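Local coordinates for protein DNA polymerase III subunit beta (Deinococcus radiodurans, PDB 4TRT) that probably tethers DNA polymerases and other proteins to DNA as a ring-shaped sliding clamp, conferring processivity on replication, at residues 134-144 against 193-203; 150-159 against 231-239. All coordinates share one frame; numbering follows the deposited sequence. Where two conformers were deposited one is given.

Both contacts belong to the central domain of the clamp, their centres about 15 Å apart. Contact 1 pairs the domain's two helices close to the centre of the folded chain, with a phenylalanine in the buried layer against the sheets and a salt bridge and a bridging water at the more exposed ends of the interface. Contact 2 lies farther out, where the extended 231-239 segment runs over the short 3-10 turn and first strand residues of 150-159; there aromatic and proline packing gives way to a cluster of lysine, glutamate and tyrosine. The two join directly: A193 N probably donates to R154 O, and I156 CD1 packs against A144 CB and A193 CA.

Contact 1: 134-144 against 193-203; sequences SRAFSSVRYAA and ARSVDELIRVL
F137 pushes its ring from helix 130-140 into the side of helix 193-202, and this is the hydrophobic centre of the helix pair of the central clamp domain. Each domain of a sliding clamp carries two such helices on the inner, DNA-facing side of its sheets. Here they run roughly antiparallel, 139° between their directions, with F137 level with V196 and S134 level with I200. From the backbone outward, most of the F137 side chain finds partners on helix 193-202 or just after it. F137 CB touches both V196 CG1 and I200 CG1, the second at 3.8 Å. CG then comes within 3.6 Å of V196 CG1, a methyl that lies over the ring face in a CH-pi contact. Along one flank of the ring, CD2 approaches L203 CD1 near the ring plane and CE2 lies 3.9 Å from L199 CD1; along the other, CE1 meets V196 CG2. V167 of strand 164-170 also touches this side chain, tying the helix pair to the sheet beneath.

One turn on, R141 changes the chemistry. A bend at chi2 (76°) swings its chain across to D197, which it grips side-on with two nitrogens. NE reaches D197 OD1 at 2.7 Å, and NH2 reaches OD2 at 3.1 Å. Both oxygens are met on their syn sides, with guanidinium and carboxylate planes 27° apart, a twisted but bidentate salt bridge that fixes the rotation of both groups. A193 CB sits 3.4 Å above the centre of the guanidinium, packing one face, and also touches A144 CB.

At the other end of the interface a water joins S134 to the close of segment 193-203. S134 OG donates to it over 2.6 Å, and the water passes its own two hydrogens to I200 O and L203 O.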
loop_
_atom_site.group_PDB
_atom_site.type_symbol
_atom_site.label_atom_id
_atom_site.label_comp_id
_atom_site.label_asym_id
_atom_site.label_seq_id
_atom_site.Cartn_x
_atom_site.Cartn_y
_atom_site.Cartn_z
ATOM N N SER A 134 -8.549 6.250 -23.357
ATOM C CA SER A 134 -7.850 5.890 -22.130
ATOM C C SER A 134 -7.424 4.425 -22.090
ATOM O O SER A 134 -6.293 4.113 -21.734
ATOM C CB SER A 134 -8.729 6.188 -20.918
ATOM O OG SER A 134 -8.009 5.935 -19.719
ATOM N N ARG A 135 -8.331 3.521 -22.442
ATOM C CA ARG A 135 -7.990 2.090 -22.445
ATOM C C ARG A 135 -6.944 1.788 -23.541
ATOM O O ARG A 135 -6.048 0.993 -23.316
ATOM C CB ARG A 135 -9.254 1.203 -22.502
ATOM C CG ARG A 135 -9.768 0.788 -21.115
ATOM C CD ARG A 135 -11.096 0.044 -21.117
ATOM N NE ARG A 135 -12.226 0.964 -20.944
ATOM C CZ ARG A 135 -12.946 1.529 -21.919
ATOM N NH1 ARG A 135 -12.691 1.283 -23.195
ATOM N NH2 ARG A 135 -13.945 2.353 -21.606
ATOM N N ALA A 136 -7.002 2.478 -24.683
ATOM C CA ALA A 136 -5.968 2.343 -25.711
ATOM C C ALA A 136 -4.613 2.816 -25.188
ATOM O O ALA A 136 -3.621 2.097 -25.293
ATOM C CB ALA A 136 -6.347 3.077 -26.988
ATOM N N PHE A 137 -4.573 4.009 -24.604
ATOM C CA PHE A 137 -3.356 4.513 -23.946
ATOM C C PHE A 137 -2.776 3.526 -22.946
ATOM O O PHE A 137 -1.573 3.252 -22.960
ATOM C CB PHE A 137 -3.617 5.829 -23.198
ATOM C CG PHE A 137 -3.629 7.062 -24.064
ATOM C CD1 PHE A 137 -2.904 7.147 -25.250
ATOM C CD2 PHE A 137 -4.329 8.188 -23.637
ATOM C CE1 PHE A 137 -2.922 8.311 -26.005
ATOM C CE2 PHE A 137 -4.340 9.347 -24.384
ATOM C CZ PHE A 137 -3.648 9.408 -25.572
ATOM N N SER A 138 -3.631 2.991 -22.080
ATOM C CA SER A 138 -3.198 2.080 -21.014
ATOM C C SER A 138 -2.659 0.759 -21.566
ATOM O O SER A 138 -1.849 0.112 -20.920
ATOM C CB SER A 138 -4.355 1.763 -20.066
ATOM O OG SER A 138 -4.695 2.892 -19.303
ATOM N N SER A 139 -3.134 0.370 -22.749
ATOM C CA SER A 139 -2.711 -0.867 -23.392
ATOM C C SER A 139 -1.328 -0.762 -24.026
ATOM O O SER A 139 -0.661 -1.792 -24.167
ATOM C CB SER A 139 -3.717 -1.284 -24.465
ATOM O OG SER A 139 -4.964 -1.548 -23.851
ATOM N N VAL A 140 -0.905 0.445 -24.437
ATOM C CA VAL A 140 0.379 0.597 -25.170
ATOM C C VAL A 140 1.478 1.346 -24.440
ATOM O O VAL A 140 2.632 1.239 -24.825
ATOM C CB VAL A 140 0.175 1.218 -26.561
ATOM C CG1 VAL A 140 -0.919 0.446 -27.301
ATOM C CG2 VAL A 140 -0.112 2.726 -26.454
ATOM N N ARG A 141 1.132 2.035 -23.354
ATOM C CA ARG A 141 2.030 2.967 -22.656
ATOM C C ARG A 141 3.354 2.343 -22.201
ATOM O O ARG A 141 4.403 2.977 -22.285
ATOM C CB ARG A 141 1.270 3.556 -21.440
ATOM C CG ARG A 141 2.108 3.997 -20.249
ATOM C CD ARG A 141 2.753 5.305 -20.596
ATOM N NE ARG A 141 3.611 5.880 -19.558
ATOM C CZ ARG A 141 4.937 5.811 -19.547
ATOM N NH1 ARG A 141 5.606 5.110 -20.462
ATOM N NH2 ARG A 141 5.596 6.444 -18.591
ATOM N N TYR A 142 3.310 1.111 -21.699
ATOM C CA TYR A 142 4.519 0.415 -21.242
ATOM C C TYR A 142 5.658 0.355 -22.283
ATOM O O TYR A 142 6.823 0.233 -21.922
ATOM C CB TYR A 142 4.169 -1.018 -20.811
ATOM C CG TYR A 142 3.824 -1.935 -21.978
ATOM C CD1 TYR A 142 4.821 -2.585 -22.687
ATOM C CD2 TYR A 142 2.500 -2.136 -22.378
ATOM C CE1 TYR A 142 4.526 -3.406 -23.754
ATOM C CE2 TYR A 142 2.192 -2.955 -23.458
ATOM C CZ TYR A 142 3.211 -3.593 -24.135
ATOM O OH TYR A 142 2.956 -4.435 -25.183
ATOM N N ALA A 143 5.331 0.403 -23.573
ATOM C CA ALA A 143 6.341 0.216 -24.625
ATOM C C ALA A 143 7.199 1.453 -24.888
ATOM O O ALA A 143 8.259 1.348 -25.521
ATOM C CB ALA A 143 5.675 -0.236 -25.929
ATOM N N ALA A 144 6.728 2.619 -24.454
ATOM C CA ALA A 144 7.474 3.868 -24.634
ATOM C C ALA A 144 8.598 3.920 -23.607
ATOM O O ALA A 144 8.420 3.487 -22.474
ATOM C CB ALA A 144 6.562 5.077 -24.474
ATOM N N ALA A 193 5.068 10.413 -23.029
ATOM C CA ALA A 193 4.523 9.295 -22.231
ATOM C C ALA A 193 4.028 9.727 -20.851
ATOM O O ALA A 193 2.970 9.268 -20.398
ATOM C CB ALA A 193 5.547 8.180 -22.066
ATOM N N ARG A 194 4.799 10.559 -20.158
ATOM C CA ARG A 194 4.360 11.080 -18.834
ATOM C C ARG A 194 3.069 11.918 -18.920
ATOM O O ARG A 194 2.268 11.929 -17.992
ATOM C CB ARG A 194 5.447 11.902 -18.159
ATOM C CG ARG A 194 6.639 11.107 -17.648
ATOM C CD ARG A 194 7.773 11.991 -17.126
ATOM N NE ARG A 194 7.288 13.073 -16.227
ATOM C CZ ARG A 194 7.290 14.396 -16.474
ATOM N NH1 ARG A 194 7.780 14.904 -17.608
ATOM N NH2 ARG A 194 6.793 15.242 -15.557
ATOM N N SER A 195 2.850 12.593 -20.037
ATOM C CA SER A 195 1.570 13.274 -20.261
ATOM C C SER A 195 0.423 12.296 -20.562
ATOM O O SER A 195 -0.736 12.538 -20.187
ATOM C CB SER A 195 1.698 14.299 -21.387
ATOM O OG SER A 195 2.577 15.322 -21.002
ATOM N N VAL A 196 0.727 11.180 -21.219
ATOM C CA VAL A 196 -0.272 10.114 -21.358
ATOM C C VAL A 196 -0.707 9.582 -19.979
ATOM O O VAL A 196 -1.893 9.357 -19.755
ATOM C CB VAL A 196 0.217 8.984 -22.283
ATOM C CG1 VAL A 196 -0.687 7.764 -22.188
ATOM C CG2 VAL A 196 0.286 9.489 -23.712
ATOM N N ASP A 197 0.237 9.421 -19.053
ATOM C CA ASP A 197 -0.086 8.976 -17.694
ATOM C C ASP A 197 -1.088 9.911 -17.016
ATOM O O ASP A 197 -2.014 9.456 -16.343
ATOM C CB ASP A 197 1.162 8.894 -16.823
ATOM C CG ASP A 197 2.124 7.822 -17.272
ATOM O OD1 ASP A 197 1.682 6.819 -17.867
ATOM O OD2 ASP A 197 3.335 7.988 -17.037
ATOM N N GLU A 198 -0.897 11.218 -17.207
ATOM C CA GLU A 198 -1.801 12.204 -16.634
ATOM C C GLU A 198 -3.156 12.127 -17.320
ATOM O O GLU A 198 -4.178 12.269 -16.660
ATOM C CB GLU A 198 -1.231 13.624 -16.761
ATOM C CG GLU A 198 0.117 13.836 -16.083
ATOM C CD GLU A 198 0.128 13.489 -14.604
ATOM O OE1 GLU A 198 -0.942 13.466 -13.944
ATOM O OE2 GLU A 198 1.237 13.214 -14.093
ATOM N N LEU A 199 -3.150 11.911 -18.641
ATOM C CA LEU A 199 -4.379 11.827 -19.411
ATOM C C LEU A 199 -5.214 10.643 -18.946
ATOM O O LEU A 199 -6.413 10.773 -18.750
ATOM C CB LEU A 199 -4.104 11.744 -20.915
ATOM C CG LEU A 199 -3.915 13.065 -21.651
ATOM C CD1 LEU A 199 -3.396 12.850 -23.069
ATOM C CD2 LEU A 199 -5.223 13.851 -21.657
ATOM N N ILE A 200 -4.563 9.504 -18.751
ATOM C CA ILE A 200 -5.226 8.314 -18.249
ATOM C C ILE A 200 -5.940 8.593 -16.924
ATOM O O ILE A 200 -7.040 8.108 -16.703
ATOM C CB ILE A 200 -4.240 7.130 -18.103
ATOM C CG1 ILE A 200 -3.799 6.643 -19.475
ATOM C CG2 ILE A 200 -4.864 5.967 -17.320
ATOM C CD1 ILE A 200 -2.604 5.714 -19.418
ATOM N N ARG A 201 -5.327 9.388 -16.062
ATOM C CA ARG A 201 -5.925 9.679 -14.765
ATOM C C ARG A 201 -7.168 10.567 -14.837
ATOM O O ARG A 201 -7.988 10.529 -13.931
ATOM C CB ARG A 201 -4.876 10.281 -13.844
ATOM C CG ARG A 201 -3.843 9.231 -13.448
ATOM C CD ARG A 201 -2.619 9.797 -12.755
ATOM N NE ARG A 201 -1.637 8.745 -12.509
ATOM C CZ ARG A 201 -1.672 7.923 -11.464
ATOM N NH1 ARG A 201 -2.634 8.039 -10.565
ATOM N NH2 ARG A 201 -0.743 6.988 -11.318
ATOM N N VAL A 202 -7.330 11.337 -15.916
ATOM C CA VAL A 202 -8.496 12.249 -16.036
ATOM C C VAL A 202 -9.572 11.836 -17.051
ATOM O O VAL A 202 -10.708 12.287 -16.954
ATOM C CB VAL A 202 -8.079 13.715 -16.319
ATOM C CG1 VAL A 202 -7.125 14.242 -15.248
ATOM C CG2 VAL A 202 -7.490 13.876 -17.697
ATOM N N LEU A 203 -9.228 11.016 -18.033
ATOM C CA LEU A 203 -10.202 10.638 -19.059
ATOM C C LEU A 203 -11.278 9.735 -18.461
ATOM O O LEU A 203 -10.985 8.851 -17.673
ATOM C CB LEU A 203 -9.513 9.918 -20.226
ATOM C CG LEU A 203 -8.680 10.804 -21.158
ATOM C CD1 LEU A 203 -7.716 9.969 -21.994
ATOM C CD2 LEU A 203 -9.602 11.641 -22.043
HETATM O O HOH W 1 -9.222 6.960 -17.620
#

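Contact 2: 150-159 against 231-239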
loop_
_atom_site.group_PDB
_atom_site.type_symbol
_atom_site.label_atom_id
_atom_site.label_comp_id
_atom_site.label_asym_id
_atom_site.label_seq_id
_atom_site.Cartn_x
_atom_site.Cartn_y
_atom_site.Cartn_z
ATOM N N GLN A 150 16.178 7.843 -29.845
ATOM C CA GLN A 150 15.282 8.642 -30.684
ATOM C C GLN A 150 14.211 9.243 -29.812
ATOM O O GLN A 150 13.392 8.516 -29.227
ATOM C CB GLN A 150 14.634 7.779 -31.768
ATOM C CG GLN A 150 15.608 7.352 -32.850
ATOM C CD GLN A 150 14.926 6.642 -33.997
ATOM O OE1 GLN A 150 15.115 5.446 -34.183
ATOM N NE2 GLN A 150 14.115 7.367 -34.755
ATOM N N ALA A 151 14.188 10.569 -29.744
ATOM C CA ALA A 151 13.225 11.279 -28.891
ATOM C C ALA A 151 11.778 10.870 -29.175
ATOM O O ALA A 151 10.973 10.735 -28.251
ATOM C CB ALA A 151 13.401 12.789 -29.023
ATOM N N VAL A 152 11.441 10.654 -30.444
ATOM C CA VAL A 152 10.067 10.256 -30.790
ATOM C C VAL A 152 9.583 9.020 -30.034
ATOM O O VAL A 152 8.378 8.917 -29.741
ATOM C CB VAL A 152 9.851 10.045 -32.310
ATOM C CG1 VAL A 152 9.975 11.366 -33.056
ATOM C CG2 VAL A 152 10.845 9.042 -32.871
ATOM N N PHE A 153 10.494 8.090 -29.706
ATOM C CA PHE A 153 10.092 6.850 -29.004
ATOM C C PHE A 153 9.783 7.066 -27.527
ATOM O O PHE A 153 9.305 6.157 -26.832
ATOM C CB PHE A 153 11.155 5.749 -29.145
ATOM C CG PHE A 153 11.161 5.053 -30.486
ATOM C CD1 PHE A 153 9.978 4.758 -31.167
ATOM C CD2 PHE A 153 12.358 4.620 -31.036
ATOM C CE1 PHE A 153 10.004 4.092 -32.379
ATOM C CE2 PHE A 153 12.381 3.951 -32.254
ATOM C CZ PHE A 153 11.201 3.684 -32.923
ATOM N N ARG A 154 10.013 8.280 -27.056
ATOM C CA ARG A 154 9.662 8.661 -25.703
ATOM C C ARG A 154 8.185 9.039 -25.609
ATOM O O ARG A 154 7.676 9.265 -24.522
ATOM C CB ARG A 154 10.582 9.802 -25.201
ATOM C CG ARG A 154 12.069 9.527 -25.435
ATOM C CD ARG A 154 12.987 10.677 -25.054
ATOM N NE ARG A 154 14.300 10.476 -25.671
ATOM C CZ ARG A 154 15.157 11.445 -25.984
ATOM N NH1 ARG A 154 14.866 12.718 -25.724
ATOM N NH2 ARG A 154 16.309 11.139 -26.580
ATOM N N GLY A 155 7.487 9.069 -26.741
ATOM C CA GLY A 155 6.065 9.404 -26.755
ATOM C C GLY A 155 5.180 8.330 -27.358
ATOM O O GLY A 155 5.661 7.288 -27.815
ATOM N N ILE A 156 3.876 8.570 -27.312
ATOM C CA ILE A 156 2.906 7.651 -27.873
ATOM C C ILE A 156 2.327 8.296 -29.144
ATOM O O ILE A 156 1.834 9.436 -29.105
ATOM C CB ILE A 156 1.761 7.330 -26.881
ATOM C CG1 ILE A 156 2.208 6.408 -25.739
ATOM C CG2 ILE A 156 0.639 6.604 -27.619
ATOM C CD1 ILE A 156 3.320 6.920 -24.880
ATOM N N LYS A 157 2.378 7.576 -30.263
ATOM C CA LYS A 157 1.824 8.089 -31.506
ATOM C C LYS A 157 0.315 7.873 -31.517
ATOM O O LYS A 157 -0.150 6.816 -31.136
ATOM C CB LYS A 157 2.419 7.391 -32.727
ATOM C CG LYS A 157 2.106 8.101 -34.051
ATOM C CD LYS A 157 2.358 7.187 -35.231
ATOM C CE LYS A 157 2.286 7.886 -36.586
ATOM N NZ LYS A 157 2.305 6.863 -37.664
ATOM N N LEU A 158 -0.428 8.888 -31.951
ATOM C CA LEU A 158 -1.846 8.740 -32.265
ATOM C C LEU A 158 -2.030 8.921 -33.772
ATOM O O LEU A 158 -1.584 9.920 -34.335
ATOM C CB LEU A 158 -2.665 9.777 -31.497
ATOM C CG LEU A 158 -4.173 9.764 -31.802
ATOM C CD1 LEU A 158 -4.777 8.468 -31.286
ATOM C CD2 LEU A 158 -4.891 10.946 -31.175
ATOM N N GLU A 159 -2.668 7.947 -34.416
ATOM C CA GLU A 159 -2.970 7.976 -35.848
ATOM C C GLU A 159 -4.471 7.997 -36.050
ATOM O O GLU A 159 -5.189 7.270 -35.353
ATOM C CB GLU A 159 -2.503 6.687 -36.524
ATOM C CG GLU A 159 -1.020 6.459 -36.609
ATOM C CD GLU A 159 -0.676 5.096 -37.188
ATOM O OE1 GLU A 159 -1.568 4.387 -37.687
ATOM O OE2 GLU A 159 0.509 4.722 -37.146
ATOM N N LEU A 231 5.389 16.101 -29.046
ATOM C CA LEU A 231 6.754 15.926 -29.563
ATOM C C LEU A 231 6.791 16.190 -31.060
ATOM O O LEU A 231 5.840 15.871 -31.781
ATOM C CB LEU A 231 7.276 14.522 -29.268
ATOM C CG LEU A 231 7.312 14.108 -27.791
ATOM C CD1 LEU A 231 8.004 12.748 -27.648
ATOM C CD2 LEU A 231 8.004 15.130 -26.901
ATOM N N ASP A 232 7.893 16.785 -31.507
ATOM C CA ASP A 232 8.131 17.038 -32.916
ATOM C C ASP A 232 8.689 15.803 -33.602
ATOM O O ASP A 232 9.148 14.867 -32.956
ATOM C CB ASP A 232 9.126 18.188 -33.089
ATOM C CG ASP A 232 8.462 19.541 -33.017
ATOM O OD1 ASP A 232 7.827 19.936 -34.020
ATOM O OD2 ASP A 232 8.593 20.217 -31.977
ATOM N N GLY A 233 8.662 15.821 -34.923
ATOM C CA GLY A 233 9.222 14.732 -35.714
ATOM C C GLY A 233 8.149 13.765 -36.152
ATOM O O GLY A 233 7.010 13.845 -35.712
ATOM N N ASP A 234 8.523 12.845 -37.026
ATOM C CA ASP A 234 7.641 11.778 -37.443
ATOM C C ASP A 234 8.001 10.528 -36.645
ATOM O O ASP A 234 9.164 10.135 -36.541
ATOM C CB ASP A 234 7.802 11.490 -38.946
ATOM C CG ASP A 234 7.271 12.615 -39.838
ATOM O OD1 ASP A 234 6.386 13.382 -39.406
ATOM O OD2 ASP A 234 7.724 12.714 -41.000
ATOM N N PHE A 235 6.992 9.890 -36.093
ATOM C CA PHE A 235 7.181 8.569 -35.515
ATOM C C PHE A 235 7.744 7.595 -36.559
ATOM O O PHE A 235 7.331 7.625 -37.721
ATOM C CB PHE A 235 5.852 8.060 -34.986
ATOM C CG PHE A 235 5.989 7.055 -33.886
ATOM C CD1 PHE A 235 6.302 7.461 -32.595
ATOM C CD2 PHE A 235 5.801 5.715 -34.140
ATOM C CE1 PHE A 235 6.415 6.530 -31.582
ATOM C CE2 PHE A 235 5.936 4.785 -33.138
ATOM C CZ PHE A 235 6.244 5.193 -31.853
ATOM N N PRO A 236 8.697 6.729 -36.161
ATOM C CA PRO A 236 9.314 5.861 -37.167
ATOM C C PRO A 236 8.366 4.805 -37.739
ATOM O O PRO A 236 7.290 4.566 -37.187
ATOM C CB PRO A 236 10.464 5.195 -36.397
ATOM C CG PRO A 236 10.708 6.088 -35.213
ATOM C CD PRO A 236 9.340 6.563 -34.843
ATOM N N ASP A 237 8.770 4.180 -38.832
ATOM C CA ASP A 237 7.949 3.162 -39.486
ATOM C C ASP A 237 8.004 1.842 -38.699
ATOM O O ASP A 237 8.792 0.958 -39.001
ATOM C CB ASP A 237 8.393 2.969 -40.940
ATOM C CG ASP A 237 7.463 2.044 -41.731
ATOM O OD1 ASP A 237 6.418 1.636 -41.195
ATOM O OD2 ASP A 237 7.781 1.712 -42.895
ATOM N N TYR A 238 7.153 1.738 -37.687
ATOM C CA TYR A 238 7.040 0.528 -36.849
ATOM C C TYR A 238 6.557 -0.713 -37.619
ATOM O O TYR A 238 6.816 -1.833 -37.177
ATOM C CB TYR A 238 6.126 0.786 -35.630
ATOM C CG TYR A 238 4.711 1.154 -36.002
ATOM C CD1 TYR A 238 3.753 0.176 -36.219
ATOM C CD2 TYR A 238 4.336 2.481 -36.151
ATOM C CE1 TYR A 238 2.463 0.496 -36.586
ATOM C CE2 TYR A 238 3.039 2.818 -36.502
ATOM C CZ TYR A 238 2.110 1.827 -36.727
ATOM O OH TYR A 238 0.830 2.140 -37.110
ATOM N N GLU A 239 5.872 -0.527 -38.759
ATOM C CA GLU A 239 5.426 -1.655 -39.588
ATOM C C GLU A 239 6.580 -2.551 -39.976
ATOM O O GLU A 239 6.409 -3.766 -40.075
ATOM C CB GLU A 239 4.753 -1.199 -40.891
ATOM C CG GLU A 239 3.353 -0.640 -40.727
ATOM C CD GLU A 239 2.357 -1.661 -40.211
ATOM O OE1 GLU A 239 2.566 -2.881 -40.415
ATOM O OE2 GLU A 239 1.363 -1.231 -39.597
HETATM O O HOH W 2 4.621 5.490 -38.150
#
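F235 drops its ring between K157 and F153, pinning the extended segment that leads from the central domain's strand 224-229 toward strand 248-253 of the next clamp domain. K157 CB lies over one face of that ring, 3.9 Å from its centroid in a CH-pi contact, while P236 CD packs against the opposite face. F153 meets F235 in a T-shaped pair, its edge toward the F235 face, planes at 85° and centroids 5.5 Å apart. P236 is shared: its CG touches F153 CZ at 3.4 Å and its CD touches V152 CG2 at 3.5 Å. Farther back, L231 CD1 rests against A151 O and G155 N.

The contact turns polar at its far end. K157 runs out fully extended past F235 CB, its CG turned opposite the backbone N (chi1 -167°), which carries NZ to E159 OE2 in a 2.8 Å salt bridge. Y238 OH donates to E159 OE2 at 2.6 Å, on the syn side and from the other face of the carboxylate. In the second shell, R166 bonds the Y238 hydroxyl and H161 holds E159 OE1. Finally, K157 NZ donates to a water 2.7 Å away, which in turn donates to P236 O.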